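Local coordinates for probable Brix domain-containing ribosomal biogenesis protein (Methanothermobacter thermautotrophicus, PDB 1W94) that probably takes part in ribosome biogenesis as an rRNA-binding protein of the Imp4/Brix type, at residues M2-S7 with W27-R32; V48-E53 with T62-R67; S95-G100 with W121-D126; G72-N77 with C105-L110. One frame throughout, in Å; residues are numbered along the deposited sequence.

Interaction 1: residues M2-S7 with W27-R32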
loop_
_atom_site.group_PDB
_atom_site.type_symbol
_atom_site.label_atom_id
_atom_site.label_comp_id
_atom_site.label_asym_id
_atom_site.label_seq_id
_atom_site.Cartn_x
_atom_site.Cartn_y
_atom_site.Cartn_z
HETATM N N MSE A 2 0.125 7.588 -8.102
HETATM C CA MSE A 2 -0.490 8.047 -6.854
HETATM C C MSE A 2 0.456 8.839 -5.944
HETATM O O MSE A 2 1.663 8.616 -5.966
HETATM C CB MSE A 2 -1.019 6.847 -6.079
HETATM C CG MSE A 2 -2.390 7.047 -5.474
HETATM SE SE MSE A 2 -2.947 5.374 -4.700
HETATM C CE MSE A 2 -3.345 4.392 -6.281
ATOM N N LEU A 3 -0.095 9.792 -5.186
ATOM C CA LEU A 3 0.638 10.422 -4.081
ATOM C C LEU A 3 0.277 9.695 -2.772
ATOM O O LEU A 3 -0.898 9.464 -2.488
ATOM C CB LEU A 3 0.327 11.924 -3.969
ATOM C CG LEU A 3 0.945 12.771 -2.817
ATOM C CD1 LEU A 3 1.051 14.240 -3.174
ATOM C CD2 LEU A 3 0.115 12.675 -1.572
ATOM N N LEU A 4 1.282 9.367 -1.979
ATOM C CA LEU A 4 1.055 8.799 -0.674
ATOM C C LEU A 4 1.496 9.800 0.397
ATOM O O LEU A 4 2.527 10.462 0.267
ATOM C CB LEU A 4 1.861 7.511 -0.529
ATOM C CG LEU A 4 1.948 6.588 0.693
ATOM C CD1 LEU A 4 2.262 7.259 1.982
ATOM C CD2 LEU A 4 0.736 5.742 0.836
ATOM N N THR A 5 0.719 9.834 1.479
ATOM C CA THR A 5 1.024 10.581 2.687
ATOM C C THR A 5 0.446 9.813 3.888
ATOM O O THR A 5 -0.138 8.729 3.733
ATOM C CB THR A 5 0.475 12.033 2.601
ATOM O OG1 THR A 5 1.154 12.870 3.542
ATOM C CG2 THR A 5 -1.060 12.091 2.839
ATOM N N THR A 6 0.654 10.372 5.075
ATOM C CA THR A 6 0.172 9.800 6.326
ATOM C C THR A 6 -0.876 10.719 6.956
ATOM O O THR A 6 -1.109 11.827 6.484
ATOM C CB THR A 6 1.323 9.673 7.371
ATOM O OG1 THR A 6 1.808 10.986 7.731
ATOM C CG2 THR A 6 2.474 8.814 6.840
ATOM N N SER A 7 -1.498 10.244 8.027
ATOM C CA SER A 7 -2.256 11.075 8.934
ATOM C C SER A 7 -1.309 12.109 9.605
ATOM O O SER A 7 -0.088 11.953 9.573
ATOM C CB SER A 7 -2.907 10.181 9.988
ATOM O OG SER A 7 -1.984 9.226 10.506
ATOM N N TRP A 27 5.170 5.424 -5.912
ATOM C CA TRP A 27 4.218 6.506 -5.659
ATOM C C TRP A 27 5.005 7.710 -5.115
ATOM O O TRP A 27 5.987 7.516 -4.427
ATOM C CB TRP A 27 3.192 6.070 -4.628
ATOM C CG TRP A 27 2.242 4.985 -5.097
ATOM C CD1 TRP A 27 1.945 4.644 -6.395
ATOM C CD2 TRP A 27 1.424 4.160 -4.268
ATOM N NE1 TRP A 27 1.015 3.629 -6.412
ATOM C CE2 TRP A 27 0.677 3.313 -5.122
ATOM C CE3 TRP A 27 1.267 4.030 -2.878
ATOM C CZ2 TRP A 27 -0.232 2.372 -4.637
ATOM C CZ3 TRP A 27 0.364 3.077 -2.388
ATOM C CH2 TRP A 27 -0.375 2.262 -3.269
ATOM N N ARG A 28 4.615 8.936 -5.436
ATOM C CA ARG A 28 5.284 10.090 -4.817
ATOM C C ARG A 28 4.914 10.246 -3.329
ATOM O O ARG A 28 3.731 10.242 -2.977
ATOM C CB ARG A 28 4.955 11.366 -5.575
ATOM C CG ARG A 28 5.292 12.615 -4.791
ATOM C CD ARG A 28 5.470 13.788 -5.724
ATOM N NE ARG A 28 4.204 14.370 -6.150
ATOM C CZ ARG A 28 3.705 15.507 -5.663
ATOM N NH1 ARG A 28 4.362 16.172 -4.706
ATOM N NH2 ARG A 28 2.539 15.973 -6.128
ATOM N N TYR A 29 5.921 10.370 -2.457
ATOM C CA TYR A 29 5.669 10.547 -1.017
ATOM C C TYR A 29 5.839 11.995 -0.569
ATOM O O TYR A 29 6.840 12.636 -0.900
ATOM C CB TYR A 29 6.600 9.671 -0.186
ATOM C CG TYR A 29 6.432 9.845 1.305
ATOM C CD1 TYR A 29 5.397 9.185 1.980
ATOM C CD2 TYR A 29 7.292 10.669 2.037
ATOM C CE1 TYR A 29 5.219 9.322 3.339
ATOM C CE2 TYR A 29 7.115 10.827 3.414
ATOM C CZ TYR A 29 6.069 10.129 4.052
ATOM O OH TYR A 29 5.863 10.253 5.398
ATOM N N ILE A 30 4.882 12.507 0.208
ATOM C CA ILE A 30 5.049 13.831 0.840
ATOM C C ILE A 30 4.790 13.780 2.341
ATOM O O ILE A 30 3.905 13.058 2.794
ATOM C CB ILE A 30 4.130 14.909 0.209
ATOM C CG1 ILE A 30 2.657 14.532 0.365
ATOM C CG2 ILE A 30 4.515 15.147 -1.273
ATOM C CD1 ILE A 30 1.685 15.706 0.273
ATOM N N ASN A 31 5.540 14.573 3.107
ATOM C CA ASN A 31 5.277 14.679 4.536
ATOM C C ASN A 31 3.944 15.385 4.712
ATOM O O ASN A 31 3.635 16.391 4.030
ATOM C CB ASN A 31 6.409 15.427 5.291
ATOM C CG ASN A 31 7.741 14.634 5.311
ATOM O OD1 ASN A 31 7.799 13.478 5.755
ATOM N ND2 ASN A 31 8.816 15.275 4.856
ATOM N N ARG A 32 3.169 14.893 5.654
ATOM C CA ARG A 32 1.826 15.402 5.804
ATOM C C ARG A 32 1.847 16.798 6.396
ATOM O O ARG A 32 0.995 17.637 6.065
ATOM C CB ARG A 32 0.985 14.441 6.637
ATOM C CG ARG A 32 -0.462 14.906 6.925
ATOM C CD ARG A 32 -1.287 15.065 5.655
ATOM N NE ARG A 32 -2.667 15.476 5.946
ATOM C CZ ARG A 32 -3.671 14.645 6.204
ATOM N NH1 ARG A 32 -3.467 13.323 6.213
ATOM N NH2 ARG A 32 -4.893 15.131 6.439
HETATM O O HOH W 1 3.801 12.419 6.832
#
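M2, a selenomethionine, lies alongside W27 with both side chains pointing the same way. Its CB sits 3.7 Å from the centroid of the five-membered ring, almost straight above it, and its SE 4.2 Å from that of the six-membered ring, a Met-aromatic contact over the face. Cutting W27 back to an alanine is likely to leave the M2 side chain without the surface it lies on and open a gap beside L4 CD2. L3 turns CD1 onto one face of the R28 guanidinium, whose NH2 bonds E43 O, while L3 CD2 meets I30 CG1 at 3.7 Å. On the face of the sheet that carries L4 and Y29, L4 CD1 reaches the edge of the Y29 ring in its plane. The strands run parallel, as the beta-alpha-beta unit around helix 12-25 requires, with L4 N bonding R28 O at 2.8 Å and I30 N bonding L4 O. T5 holds OG1 anti to its own nitrogen (chi1 -160°), which carries the hydroxyl to I30 O at 2.9 Å. R32 NH1 meets T6 O at 2.8 Å, near the guanidinium plane. A water joins T6 OG1 to R32 N. Side-chain donors thus continue the bonding beyond the paired residues.

Interaction 2: residues V48-E53 with T62-R67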
loop_
_atom_site.group_PDB
_atom_site.type_symbol
_atom_site.label_atom_id
_atom_site.label_comp_id
_atom_site.label_asym_id
_atom_site.label_seq_id
_atom_site.Cartn_x
_atom_site.Cartn_y
_atom_site.Cartn_z
ATOM N N VAL A 48 -4.782 10.025 -4.383
ATOM C CA VAL A 48 -3.959 9.884 -3.180
ATOM C C VAL A 48 -4.337 8.682 -2.306
ATOM O O VAL A 48 -5.508 8.255 -2.287
ATOM C CB VAL A 48 -3.831 11.222 -2.358
ATOM C CG1 VAL A 48 -4.441 12.435 -3.070
ATOM C CG2 VAL A 48 -4.314 11.109 -0.884
ATOM N N ALA A 49 -3.335 8.144 -1.604
ATOM C CA ALA A 49 -3.517 7.196 -0.511
ATOM C C ALA A 49 -2.978 7.844 0.774
ATOM O O ALA A 49 -1.897 8.496 0.760
ATOM C CB ALA A 49 -2.745 5.886 -0.775
ATOM N N VAL A 50 -3.731 7.660 1.863
ATOM C CA VAL A 50 -3.359 8.147 3.185
ATOM C C VAL A 50 -3.187 6.932 4.122
ATOM O O VAL A 50 -4.120 6.157 4.318
ATOM C CB VAL A 50 -4.417 9.129 3.759
ATOM C CG1 VAL A 50 -3.928 9.738 5.054
ATOM C CG2 VAL A 50 -4.701 10.238 2.770
ATOM N N VAL A 51 -1.983 6.767 4.671
ATOM C CA VAL A 51 -1.782 5.777 5.714
ATOM C C VAL A 51 -2.110 6.440 7.040
ATOM O O VAL A 51 -1.397 7.360 7.477
ATOM C CB VAL A 51 -0.339 5.218 5.755
ATOM C CG1 VAL A 51 -0.224 4.093 6.856
ATOM C CG2 VAL A 51 0.116 4.722 4.347
ATOM N N SER A 52 -3.172 5.982 7.682
ATOM C CA SER A 52 -3.481 6.442 9.037
ATOM C C SER A 52 -3.138 5.388 10.100
ATOM O O SER A 52 -2.955 4.204 9.778
ATOM C CB SER A 52 -4.952 6.925 9.160
ATOM O OG SER A 52 -5.854 5.940 8.686
ATOM N N GLU A 53 -3.026 5.840 11.351
ATOM C CA GLU A 53 -2.654 4.991 12.472
ATOM C C GLU A 53 -3.726 4.901 13.527
ATOM O O GLU A 53 -4.620 5.743 13.599
ATOM C CB GLU A 53 -1.430 5.504 13.222
ATOM C CG GLU A 53 -0.575 6.533 12.568
ATOM C CD GLU A 53 0.380 7.152 13.595
ATOM O OE1 GLU A 53 -0.099 7.910 14.452
ATOM O OE2 GLU A 53 1.592 6.872 13.550
ATOM N N THR A 62 -6.314 4.630 3.180
ATOM C CA THR A 62 -7.506 5.141 2.521
ATOM C C THR A 62 -7.180 5.650 1.135
ATOM O O THR A 62 -6.225 6.395 0.973
ATOM C CB THR A 62 -8.108 6.246 3.400
ATOM O OG1 THR A 62 -8.505 5.637 4.636
ATOM C CG2 THR A 62 -9.290 6.945 2.734
ATOM N N PHE A 63 -7.960 5.259 0.139
ATOM C CA PHE A 63 -7.666 5.679 -1.223
ATOM C C PHE A 63 -8.677 6.710 -1.721
ATOM O O PHE A 63 -9.879 6.476 -1.674
ATOM C CB PHE A 63 -7.625 4.465 -2.180
ATOM C CG PHE A 63 -6.614 3.438 -1.790
ATOM C CD1 PHE A 63 -6.898 2.499 -0.800
ATOM C CD2 PHE A 63 -5.374 3.402 -2.424
ATOM C CE1 PHE A 63 -5.940 1.541 -0.422
ATOM C CE2 PHE A 63 -4.413 2.459 -2.069
ATOM C CZ PHE A 63 -4.698 1.523 -1.089
ATOM N N LEU A 64 -8.173 7.834 -2.210
ATOM C CA LEU A 64 -9.007 8.895 -2.761
ATOM C C LEU A 64 -8.775 9.102 -4.238
ATOM O O LEU A 64 -7.653 8.952 -4.712
ATOM C CB LEU A 64 -8.719 10.235 -2.074
ATOM C CG LEU A 64 -9.023 10.474 -0.593
ATOM C CD1 LEU A 64 -10.298 9.790 -0.087
ATOM C CD2 LEU A 64 -7.834 10.127 0.240
ATOM N N ASP A 65 -9.836 9.465 -4.955
ATOM C CA ASP A 65 -9.676 9.865 -6.338
ATOM C C ASP A 65 -9.224 11.326 -6.372
ATOM O O ASP A 65 -9.154 11.985 -5.325
ATOM C CB ASP A 65 -10.926 9.585 -7.189
ATOM C CG ASP A 65 -12.138 10.430 -6.798
ATOM O OD1 ASP A 65 -13.254 9.873 -6.911
ATOM O OD2 ASP A 65 -12.017 11.630 -6.424
ATOM N N GLU A 66 -8.922 11.831 -7.561
ATOM C CA GLU A 66 -8.350 13.168 -7.664
ATOM C C GLU A 66 -9.245 14.287 -7.105
ATOM O O GLU A 66 -8.740 15.331 -6.680
ATOM C CB GLU A 66 -7.865 13.469 -9.091
ATOM C CG GLU A 66 -8.948 13.572 -10.166
ATOM N N ARG A 67 -10.565 14.074 -7.120
ATOM C CA ARG A 67 -11.508 15.045 -6.542
ATOM C C ARG A 67 -11.818 14.787 -5.083
ATOM O O ARG A 67 -12.630 15.482 -4.487
ATOM C CB ARG A 67 -12.819 15.178 -7.337
ATOM C CG ARG A 67 -13.046 14.173 -8.451
HETATM O O HOH W 2 -6.318 6.119 6.156
#
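V48 to V50 pair with T62 to L64 in the antiparallel beta hairpin of strands 48-54 and 57-64, a piece of the large mixed sheet of this Brix domain. Four backbone hydrogen bonds carry it. V48 and L64 form one hydrogen-bonded pair, in which L64 N reaches V48 O at 2.7 Å with a nearly straight N-H...O angle of 176°; the return bond from V48 N to L64 O is longer, 3.1 Å, and more bent. V50 and T62 form the second such pair, the V50 N donor lying in the carbonyl plane of T62. Between them A49 and F63 make the non-hydrogen-bonded pair, where A49 CA comes within 3.2 Å of T62 O in a CA-H...O contact. The apolar contacts divide between the two faces of the sheet. On one, L64 directs CD2 at both valines, 3.8 Å from V48 CG2 and 4.0 Å from V50 CG2, and helix 37-44 covers these valines through V40, L41 and L37. On the other, A49 CB approaches the F63 ring at CD2, and F63 continues to I74 of strand 70-80. Polar side chains meet through water at the T62 end: one water donates to V50 O and also lies 2.6 Å from S52 OG and 2.7 Å from T62 OG1, joining two hydroxyls and a carbonyl already bonded to T62 N.

Interaction 3: residues S95-G100 with W121-D126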
loop_
_atom_site.group_PDB
_atom_site.type_symbol
_atom_site.label_atom_id
_atom_site.label_comp_id
_atom_site.label_asym_id
_atom_site.label_seq_id
_atom_site.Cartn_x
_atom_site.Cartn_y
_atom_site.Cartn_z
ATOM N N SER A 95 0.566 -11.583 -8.995
ATOM C CA SER A 95 0.538 -12.849 -9.695
ATOM C C SER A 95 -0.895 -13.347 -9.948
ATOM O O SER A 95 -1.142 -14.002 -10.958
ATOM C CB SER A 95 1.429 -13.902 -9.010
ATOM O OG SER A 95 1.225 -13.962 -7.607
ATOM N N SER A 96 -1.826 -12.971 -9.073
ATOM C CA SER A 96 -3.224 -13.399 -9.134
ATOM C C SER A 96 -3.978 -12.700 -8.015
ATOM O O SER A 96 -3.421 -12.519 -6.928
ATOM C CB SER A 96 -3.342 -14.926 -8.934
ATOM O OG SER A 96 -4.700 -15.358 -8.917
ATOM N N CYS A 97 -5.233 -12.315 -8.271
ATOM C CA CYS A 97 -6.149 -11.896 -7.205
ATOM C C CYS A 97 -7.277 -12.915 -7.096
ATOM O O CYS A 97 -8.286 -12.800 -7.787
ATOM C CB CYS A 97 -6.699 -10.461 -7.395
ATOM S SG CYS A 97 -5.512 -9.286 -8.137
ATOM N N PRO A 98 -7.114 -13.923 -6.217
ATOM C CA PRO A 98 -8.149 -14.956 -6.066
ATOM C C PRO A 98 -9.526 -14.354 -5.699
ATOM O O PRO A 98 -9.595 -13.215 -5.203
ATOM C CB PRO A 98 -7.586 -15.857 -4.960
ATOM C CG PRO A 98 -6.555 -15.008 -4.256
ATOM C CD PRO A 98 -5.977 -14.137 -5.300
ATOM N N PRO A 99 -10.623 -15.077 -5.984
ATOM C CA PRO A 99 -11.953 -14.518 -5.730
ATOM C C PRO A 99 -12.125 -14.009 -4.300
ATOM O O PRO A 99 -11.701 -14.653 -3.353
ATOM C CB PRO A 99 -12.889 -15.704 -6.024
ATOM C CG PRO A 99 -12.147 -16.496 -7.030
ATOM C CD PRO A 99 -10.717 -16.427 -6.567
ATOM N N GLY A 100 -12.679 -12.814 -4.175
ATOM C CA GLY A 100 -12.751 -12.140 -2.905
ATOM C C GLY A 100 -11.647 -11.144 -2.637
ATOM O O GLY A 100 -11.756 -10.383 -1.705
ATOM N N TRP A 121 3.521 -8.660 -6.317
ATOM C CA TRP A 121 2.809 -9.075 -5.128
ATOM C C TRP A 121 2.218 -10.473 -5.260
ATOM O O TRP A 121 1.798 -10.928 -6.345
ATOM C CB TRP A 121 1.706 -8.078 -4.749
ATOM C CG TRP A 121 2.208 -6.716 -4.405
ATOM C CD1 TRP A 121 2.384 -5.681 -5.260
ATOM C CD2 TRP A 121 2.611 -6.242 -3.107
ATOM N NE1 TRP A 121 2.856 -4.578 -4.578
ATOM C CE2 TRP A 121 3.008 -4.904 -3.259
ATOM C CE3 TRP A 121 2.704 -6.836 -1.828
ATOM C CZ2 TRP A 121 3.471 -4.127 -2.185
ATOM C CZ3 TRP A 121 3.140 -6.037 -0.740
ATOM C CH2 TRP A 121 3.533 -4.732 -0.935
ATOM N N SER A 122 2.205 -11.162 -4.129
ATOM C CA SER A 122 1.533 -12.428 -4.004
ATOM C C SER A 122 0.412 -12.192 -2.989
ATOM O O SER A 122 0.675 -11.648 -1.918
ATOM C CB SER A 122 2.532 -13.426 -3.454
ATOM O OG SER A 122 2.050 -14.731 -3.540
ATOM N N ILE A 123 -0.816 -12.570 -3.329
ATOM C CA ILE A 123 -1.958 -12.511 -2.417
ATOM C C ILE A 123 -2.391 -13.896 -2.028
ATOM O O ILE A 123 -2.599 -14.761 -2.894
ATOM C CB ILE A 123 -3.154 -11.814 -3.051
ATOM C CG1 ILE A 123 -2.804 -10.350 -3.323
ATOM C CG2 ILE A 123 -4.411 -11.921 -2.124
ATOM C CD1 ILE A 123 -3.785 -9.627 -4.243
ATOM N N ARG A 124 -2.505 -14.148 -0.727
ATOM C CA ARG A 124 -2.982 -15.452 -0.303
ATOM C C ARG A 124 -3.845 -15.403 0.950
ATOM O O ARG A 124 -3.857 -14.403 1.648
ATOM C CB ARG A 124 -1.814 -16.432 -0.141
ATOM C CG ARG A 124 -1.226 -16.500 1.259
ATOM C CD ARG A 124 0.130 -15.868 1.340
ATOM N NE ARG A 124 0.844 -16.226 2.574
ATOM C CZ ARG A 124 2.072 -15.809 2.872
ATOM N NH1 ARG A 124 2.740 -15.026 2.022
ATOM N NH2 ARG A 124 2.634 -16.176 4.017
ATOM N N THR A 125 -4.553 -16.503 1.233
ATOM C CA THR A 125 -5.343 -16.603 2.463
ATOM C C THR A 125 -4.422 -16.928 3.643
ATOM O O THR A 125 -3.259 -17.320 3.455
ATOM C CB THR A 125 -6.459 -17.666 2.361
ATOM O OG1 THR A 125 -5.868 -18.955 2.166
ATOM C CG2 THR A 125 -7.427 -17.342 1.208
ATOM N N ASP A 126 -4.953 -16.754 4.848
ATOM C CA ASP A 126 -4.189 -16.916 6.085
ATOM C C ASP A 126 -5.134 -17.414 7.177
ATOM O O ASP A 126 -6.333 -17.215 7.082
ATOM C CB ASP A 126 -3.586 -15.564 6.500
ATOM C CG ASP A 126 -2.586 -15.696 7.645
ATOM O OD1 ASP A 126 -1.443 -16.185 7.398
ATOM O OD2 ASP A 126 -2.939 -15.310 8.790
HETATM O O HOH W 3 -1.410 -13.905 -5.670
#
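W121 meets S95 through its backbone: its carbonyl O accepts the N-H of S95 at 3.0 Å, with an N-H...O angle of 157°. The indole extends to the far side, against I24 and M25 of helix 12-25. S122 starts its side chain away from the loop; its CA is nearest, 3.9 Å from S95 OG. I123 then brings the strand back to the loop. Its N donates to a water at 2.8 Å, and that water donates in turn to S96 O and accepts from S95 OG, so the gap between strand and loop is spanned by one solvent molecule where direct backbone pairing ceases. Strands 93-94 and 120-124 are parallel neighbours near one edge of the mixed sheet of the Brix fold, and here the loop leaving strand 93-94 parts from its neighbour and heads for helix 102-108. The CB of I123 is directed at this loop. I123 sets CG1 opposite its carbonyl carbon (chi1 -65°), which leaves CG2 to meet P98 CD at 4.2 Å, the proline lying at a slant to it, while CD1 lies 4.3 Å from C97 SG. W131 of the adjoining strand touches both P98 and I123, and C97 is held in turn by its disulfide to C105 of the helix.

Interaction 4: residues G72-N77 with C105-L110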
loop_
_atom_site.group_PDB
_atom_site.type_symbol
_atom_site.label_atom_id
_atom_site.label_comp_id
_atom_site.label_asym_id
_atom_site.label_seq_id
_atom_site.Cartn_x
_atom_site.Cartn_y
_atom_site.Cartn_z
ATOM N N GLY A 72 -12.097 3.639 -1.514
ATOM C CA GLY A 72 -12.078 2.491 -0.631
ATOM C C GLY A 72 -10.950 2.566 0.391
ATOM O O GLY A 72 -10.232 3.565 0.497
ATOM N N TYR A 73 -10.821 1.522 1.193
ATOM C CA TYR A 73 -9.789 1.528 2.225
ATOM C C TYR A 73 -9.396 0.116 2.577
ATOM O O TYR A 73 -10.148 -0.835 2.311
ATOM C CB TYR A 73 -10.231 2.343 3.478
ATOM C CG TYR A 73 -11.440 1.787 4.208
ATOM C CD1 TYR A 73 -11.284 0.752 5.142
ATOM C CD2 TYR A 73 -12.720 2.266 3.964
ATOM C CE1 TYR A 73 -12.382 0.209 5.825
ATOM C CE2 TYR A 73 -13.846 1.730 4.656
ATOM C CZ TYR A 73 -13.660 0.685 5.580
ATOM O OH TYR A 73 -14.728 0.128 6.303
ATOM N N ILE A 74 -8.199 -0.022 3.134
ATOM C CA ILE A 74 -7.711 -1.330 3.598
ATOM C C ILE A 74 -7.356 -1.169 5.075
ATOM O O ILE A 74 -6.652 -0.207 5.438
ATOM C CB ILE A 74 -6.409 -1.753 2.824
ATOM C CG1 ILE A 74 -6.650 -1.914 1.321
ATOM C CG2 ILE A 74 -5.832 -3.064 3.382
ATOM C CD1 ILE A 74 -5.355 -2.120 0.513
ATOM N N LEU A 75 -7.815 -2.106 5.910
ATOM C CA LEU A 75 -7.358 -2.204 7.317
ATOM C C LEU A 75 -6.337 -3.313 7.391
ATOM O O LEU A 75 -6.583 -4.413 6.884
ATOM C CB LEU A 75 -8.511 -2.525 8.279
ATOM C CG LEU A 75 -9.776 -1.684 8.161
ATOM C CD1 LEU A 75 -10.866 -2.239 9.102
ATOM C CD2 LEU A 75 -9.483 -0.181 8.438
ATOM N N PHE A 76 -5.198 -3.012 8.013
ATOM C CA PHE A 76 -4.037 -3.903 7.993
ATOM C C PHE A 76 -3.062 -3.686 9.152
ATOM O O PHE A 76 -3.130 -2.691 9.850
ATOM C CB PHE A 76 -3.262 -3.745 6.671
ATOM C CG PHE A 76 -2.410 -2.505 6.617
ATOM C CD1 PHE A 76 -1.027 -2.590 6.649
ATOM C CD2 PHE A 76 -3.009 -1.232 6.568
ATOM C CE1 PHE A 76 -0.248 -1.423 6.642
ATOM C CE2 PHE A 76 -2.262 -0.079 6.559
ATOM C CZ PHE A 76 -0.861 -0.163 6.595
ATOM N N ASN A 77 -2.151 -4.640 9.338
ATOM C CA ASN A 77 -0.952 -4.444 10.138
ATOM C C ASN A 77 0.242 -4.665 9.209
ATOM O O ASN A 77 0.228 -5.603 8.399
ATOM C CB ASN A 77 -0.858 -5.484 11.254
ATOM C CG ASN A 77 -2.004 -5.423 12.203
ATOM O OD1 ASN A 77 -2.425 -4.340 12.610
ATOM N ND2 ASN A 77 -2.512 -6.582 12.596
ATOM N N CYS A 105 -6.522 -5.380 -5.431
ATOM C CA CYS A 105 -5.843 -5.055 -6.659
ATOM C C CYS A 105 -6.351 -3.733 -7.272
ATOM O O CYS A 105 -5.549 -2.944 -7.778
ATOM C CB CYS A 105 -5.912 -6.250 -7.648
ATOM S SG CYS A 105 -5.131 -7.714 -6.857
ATOM N N ASN A 106 -7.668 -3.512 -7.237
ATOM C CA ASN A 106 -8.255 -2.307 -7.804
ATOM C C ASN A 106 -7.824 -1.053 -7.056
ATOM O O ASN A 106 -7.420 -0.067 -7.687
ATOM C CB ASN A 106 -9.787 -2.442 -7.888
ATOM C CG ASN A 106 -10.221 -3.395 -8.993
ATOM O OD1 ASN A 106 -9.594 -3.461 -10.062
ATOM N ND2 ASN A 106 -11.302 -4.123 -8.754
ATOM N N LEU A 107 -7.839 -1.107 -5.719
ATOM C CA LEU A 107 -7.459 0.048 -4.907
ATOM C C LEU A 107 -6.003 0.440 -5.162
ATOM O O LEU A 107 -5.688 1.598 -5.381
ATOM C CB LEU A 107 -7.646 -0.260 -3.420
ATOM C CG LEU A 107 -9.117 -0.308 -2.976
ATOM C CD1 LEU A 107 -9.169 -0.776 -1.507
ATOM C CD2 LEU A 107 -9.786 1.047 -3.179
HETATM N N MSE A 108 -5.122 -0.545 -5.168
HETATM C CA MSE A 108 -3.694 -0.280 -5.261
HETATM C C MSE A 108 -3.188 -0.142 -6.684
HETATM O O MSE A 108 -1.999 0.151 -6.886
HETATM C CB MSE A 108 -2.922 -1.370 -4.534
HETATM C CG MSE A 108 -3.144 -1.255 -3.048
HETATM SE SE MSE A 108 -2.265 -2.608 -2.103
HETATM C CE MSE A 108 -0.304 -2.052 -2.332
ATOM N N GLY A 109 -4.074 -0.358 -7.644
ATOM C CA GLY A 109 -3.742 -0.221 -9.050
ATOM C C GLY A 109 -2.801 -1.322 -9.520
ATOM O O GLY A 109 -1.924 -1.064 -10.323
ATOM N N LEU A 110 -2.964 -2.542 -9.020
ATOM C CA LEU A 110 -2.066 -3.626 -9.429
ATOM C C LEU A 110 -2.538 -4.253 -10.738
ATOM O O LEU A 110 -3.721 -4.313 -10.979
ATOM C CB LEU A 110 -1.979 -4.679 -8.328
ATOM C CG LEU A 110 -1.607 -4.091 -6.977
ATOM C CD1 LEU A 110 -1.558 -5.219 -5.982
ATOM C CD2 LEU A 110 -0.232 -3.379 -7.052
#
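L107 spreads its two methyls over the backbone of strand 70-80: CD2 rests 3.7 Å from G72 CA, and CD1 lies 3.9 Å from Y73 N. The same CD1 meets I74 CG1 at 4.0 Å, the two side chains running antiparallel. M108, a selenomethionine, comes in roughly perpendicular to I74, and a kink at chi3 (70°) brings its SE to 4.1 Å from I74 CD1. No hydrogen bond joins the two segments; the contact is van der Waals packing of apolar side chains on each other and on the strand backbone. G72 matters to the fit, because a CB on it would point toward the helix and run into L107 CD2. Were L107 an alanine, a gap would probably open over G72 and I74 CG1 would lose its neighbour on the helix. L107 sits in the last turn of helix 102-108, which ends in a Schellman motif: G109 has a positive phi of 70°, L110 N bonds back to C105 O at 2.9 Å, and G109 N makes a weak bond to N106 O. R71, just ahead of G72, donates to N106 O and L107 O, binding this helix end to the strand. C105 adds the disulfide to C97. The helix packs against one face of the sheet, with L107 touching V154 of strand 145-154, and M108 touching F63 of strand 57-64 and M133 of strand 131-136.

From the N terminus, interaction 1 closes the first loop, bringing strand 28-29 back beside strand 3-6 after helix 12-25. Interaction 2 follows in series as a short hairpin, and the two join where L3 O and T5 O probably accept hydrogen bonds from A49 N and V51 N. A probable bond from F63 N to G72 O leads on to interaction 4, which closes the stretch from strand 70-80 to helix 102-108. Interaction 3 closes the one from the loop after strand 93-94 to strand 120-124. Interactions 3 and 4 cross, their segments alternating, and the C97-C105 disulfide links them. Interactions 1 and 3 lie on opposite sides of the chain's centre, about 26 Å apart between centres.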